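Local coordinates for protein endonuclease EndoMS (Thermococcus kodakarensis KOD1, PDB 5GKE) that binds double-stranded DNA as a magnesium-binding mismatch restriction endonuclease of the NucS family, probably also cutting single-stranded ends of branched DNA, at residues 91-96 with 106-111. The protein carries 1 engineered substitution. Numbering follows the deposited sequence.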
ATOM      1  N   ASN A  91       7.352  -2.572  31.979  1.00 61.46           N
ATOM      2  CA  ASN A  91       6.003  -2.245  31.521  1.00 42.06           C
ATOM      3  C   ASN A  91       5.443  -3.414  30.729  1.00 44.33           C
ATOM      4  O   ASN A  91       6.196  -4.262  30.261  1.00 42.36           O
ATOM      5  CB  ASN A  91       6.014  -0.990  30.663  1.00 38.07           C
ATOM      6  CG  ASN A  91       6.114   0.273  31.481  1.00 55.98           C
ATOM      7  OD1 ASN A  91       5.313   0.503  32.402  1.00 59.19           O
ATOM      8  ND2 ASN A  91       7.094   1.112  31.145  1.00 37.78           N
ATOM      9  N   PRO A  92       4.118  -3.480  30.575  1.00 36.47           N
ATOM     10  CA  PRO A  92       3.612  -4.541  29.698  1.00 37.06           C
ATOM     11  C   PRO A  92       4.109  -4.314  28.272  1.00 28.89           C
ATOM     12  O   PRO A  92       4.265  -3.169  27.863  1.00 32.94           O
ATOM     13  CB  PRO A  92       2.090  -4.384  29.783  1.00 25.78           C
ATOM     14  CG  PRO A  92       1.842  -3.490  30.962  1.00 36.51           C
ATOM     15  CD  PRO A  92       3.047  -2.611  31.069  1.00 30.63           C
ATOM     16  N   VAL A  93       4.383  -5.374  27.531  1.00 30.13           N
ATOM     17  CA  VAL A  93       4.891  -5.202  26.174  1.00 23.44           C
ATOM     18  C   VAL A  93       4.168  -6.161  25.248  1.00 33.18           C
ATOM     19  O   VAL A  93       4.135  -7.369  25.496  1.00 30.98           O
ATOM     20  CB  VAL A  93       6.422  -5.430  26.104  1.00 31.11           C
ATOM     21  CG1 VAL A  93       6.922  -5.351  24.677  1.00 29.89           C
ATOM     22  CG2 VAL A  93       7.140  -4.410  26.959  1.00 25.00           C
ATOM     23  N   LEU A  94       3.534  -5.603  24.221  1.00 28.98           N
ATOM     24  CA  LEU A  94       2.934  -6.387  23.144  1.00 36.68           C
ATOM     25  C   LEU A  94       4.019  -6.805  22.144  1.00 36.63           C
ATOM     26  O   LEU A  94       4.796  -5.961  21.709  1.00 37.75           O
ATOM     27  CB  LEU A  94       1.860  -5.572  22.447  1.00 33.02           C
ATOM     28  CG  LEU A  94       0.382  -5.812  22.730  1.00 35.54           C
ATOM     29  CD1 LEU A  94       0.123  -6.178  24.158  1.00 37.55           C
ATOM     30  CD2 LEU A  94      -0.394  -4.580  22.338  1.00 35.09           C
ATOM     31  N   VAL A  95       4.082  -8.082  21.767  1.00 35.12           N
ATOM     32  CA  VAL A  95       5.247  -8.521  21.014  1.00 38.32           C
ATOM     33  C   VAL A  95       5.013  -8.891  19.543  1.00 38.44           C
ATOM     34  O   VAL A  95       5.728  -8.371  18.703  1.00 55.48           O
ATOM     35  CB  VAL A  95       5.985  -9.642  21.740  1.00 36.72           C
ATOM     36  CG1 VAL A  95       7.043 -10.242  20.850  1.00 36.99           C
ATOM     37  CG2 VAL A  95       6.688  -9.043  22.954  1.00 36.55           C
ATOM     38  N   SER A  96       4.145  -9.819  19.178  1.00 40.08           N
ATOM     39  CA  SER A  96       3.974 -10.015  17.706  1.00 51.45           C
ATOM     40  C   SER A  96       5.233 -10.426  16.883  1.00 41.57           C
ATOM     41  O   SER A  96       5.964  -9.578  16.350  1.00 45.37           O
ATOM     42  CB  SER A  96       3.377  -8.773  17.048  1.00 42.11           C
ATOM     43  OG  SER A  96       3.027  -9.071  15.708  1.00 47.31           O
ATOM     44  N   GLU A 106       7.817  -4.670  18.770  1.00 38.51           N
ATOM     45  CA  GLU A 106       7.573  -4.566  20.207  1.00 30.87           C
ATOM     46  C   GLU A 106       6.846  -3.287  20.573  1.00 38.66           C
ATOM     47  O   GLU A 106       7.306  -2.182  20.242  1.00 34.35           O
ATOM     48  CB  GLU A 106       8.886  -4.651  20.983  1.00 34.05           C
ATOM     49  CG  GLU A 106       9.410  -6.055  21.133  1.00 34.81           C
ATOM     50  CD  GLU A 106      10.631  -6.124  22.018  1.00 40.43           C
ATOM     51  OE1 GLU A 106      11.353  -5.108  22.116  1.00 78.09           O
ATOM     52  OE2 GLU A 106      10.869  -7.194  22.618  1.00 56.22           O
ATOM     53  N   VAL A 107       5.712  -3.421  21.260  1.00 34.47           N
ATOM     54  CA  VAL A 107       5.022  -2.225  21.735  1.00 33.00           C
ATOM     55  C   VAL A 107       5.034  -2.159  23.251  1.00 34.60           C
ATOM     56  O   VAL A 107       4.314  -2.901  23.927  1.00 35.41           O
ATOM     57  CB  VAL A 107       3.570  -2.152  21.246  1.00 37.50           C
ATOM     58  CG1 VAL A 107       2.926  -0.862  21.724  1.00 28.14           C
ATOM     59  CG2 VAL A 107       3.513  -2.237  19.746  1.00 31.86           C
ATOM     60  N   GLU A 108       5.843  -1.239  23.771  1.00 33.54           N
ATOM     61  CA  GLU A 108       5.949  -1.019  25.199  1.00 32.00           C
ATOM     62  C   GLU A 108       4.797  -0.147  25.671  1.00 36.36           C
ATOM     63  O   GLU A 108       4.696   1.014  25.282  1.00 41.82           O
ATOM     64  CB  GLU A 108       7.280  -0.354  25.536  1.00 27.80           C
ATOM     65  CG  GLU A 108       7.549  -0.262  27.034  1.00 50.14           C
ATOM     66  CD  GLU A 108       8.754   0.605  27.383  1.00 66.83           C
ATOM     67  OE1 GLU A 108       9.590   0.873  26.487  1.00 70.78           O
ATOM     68  OE2 GLU A 108       8.858   1.019  28.560  1.00 68.78           O
ATOM     69  N   LEU A 109       3.948  -0.673  26.542  1.00 38.85           N
ATOM     70  CA  LEU A 109       2.802   0.106  26.985  1.00 36.19           C
ATOM     71  C   LEU A 109       3.176   0.853  28.252  1.00 42.25           C
ATOM     72  O   LEU A 109       3.285   0.256  29.317  1.00 41.02           O
ATOM     73  CB  LEU A 109       1.613  -0.811  27.227  1.00 35.75           C
ATOM     74  CG  LEU A 109       1.225  -1.654  26.018  1.00 31.65           C
ATOM     75  CD1 LEU A 109       0.205  -2.714  26.401  1.00 24.02           C
ATOM     76  CD2 LEU A 109       0.663  -0.756  24.938  1.00 33.41           C
ATOM     77  N   GLU A 110       3.366   2.160  28.137  1.00 41.38           N
ATOM     78  CA  GLU A 110       3.770   2.959  29.283  1.00 41.60           C
ATOM     79  C   GLU A 110       2.580   3.349  30.146  1.00 41.17           C
ATOM     80  O   GLU A 110       2.666   3.322  31.366  1.00 52.15           O
ATOM     81  CB  GLU A 110       4.514   4.202  28.822  1.00 47.03           C
ATOM     82  CG  GLU A 110       5.782   3.876  28.080  1.00 49.23           C
ATOM     83  CD  GLU A 110       6.480   5.105  27.560  1.00 54.90           C
ATOM     84  OE1 GLU A 110       5.803   5.948  26.923  1.00 42.90           O
ATOM     85  OE2 GLU A 110       7.704   5.224  27.802  1.00 59.41           O
ATOM     86  N   GLU A 111       1.493   3.763  29.504  1.00 40.30           N
ATOM     87  CA  GLU A 111       0.219   3.955  30.186  1.00 43.41           C
ATOM     88  C   GLU A 111      -0.951   3.532  29.313  1.00 33.03           C
ATOM     89  O   GLU A 111      -1.160   4.077  28.240  1.00 41.32           O
ATOM     90  CB  GLU A 111       0.062   5.414  30.599  1.00 53.35           C
ATOM     91  CG  GLU A 111      -1.224   5.715  31.339  1.00 55.74           C
ATOM     92  CD  GLU A 111      -1.244   7.133  31.877  1.00 90.53           C
ATOM     93  OE1 GLU A 111      -0.246   7.862  31.664  1.00 90.29           O
ATOM     94  OE2 GLU A 111      -2.252   7.520  32.513  1.00 82.27           O
TER
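L94 and V107 sit opposite each other across the two strands, as an antiparallel hydrogen-bonded pair in a beta hairpin of the PH-like N-terminal domain. Their backbones are joined twice: V107 N reaches L94 O at 2.7 Å, and L94 N reaches V107 O at 2.8 Å on a more bent path (149° at the hydrogen). Two residues on, L109 N gives a nearly straight bond to P92 O. Between these rungs sits the non-hydrogen-bonded pair V93 and E108, where V93 CA lies 3.3 Å from V107 O in a CA-H...O contact.

L94 and V107 share a face of the sheet, with their CB atoms 4.0 Å apart; F64 of strand 64-67 packs against both side chains. Farther along, the CD1 methyls of L94 and L109 meet at 4.1 Å.

On the face of V93 and E108, V93 CG2 lies 4.2 Å from E108 CG. That CG is anti to the backbone N of E108 (chi1 -172°) and the chain beyond stays extended, which carries the carboxylate to the amide of N91. N91 ND2 donates to E108 OE2 at 3.1 Å, close to the amide plane and onto the anti lone pair of the oxygen. Replacing N91 with an alanine would probably leave the E108 carboxylate without this amide partner and freer to swing. The amide and carboxylate planes are turned 32° apart, and N91 CB lies 3.3 Å from L109 O.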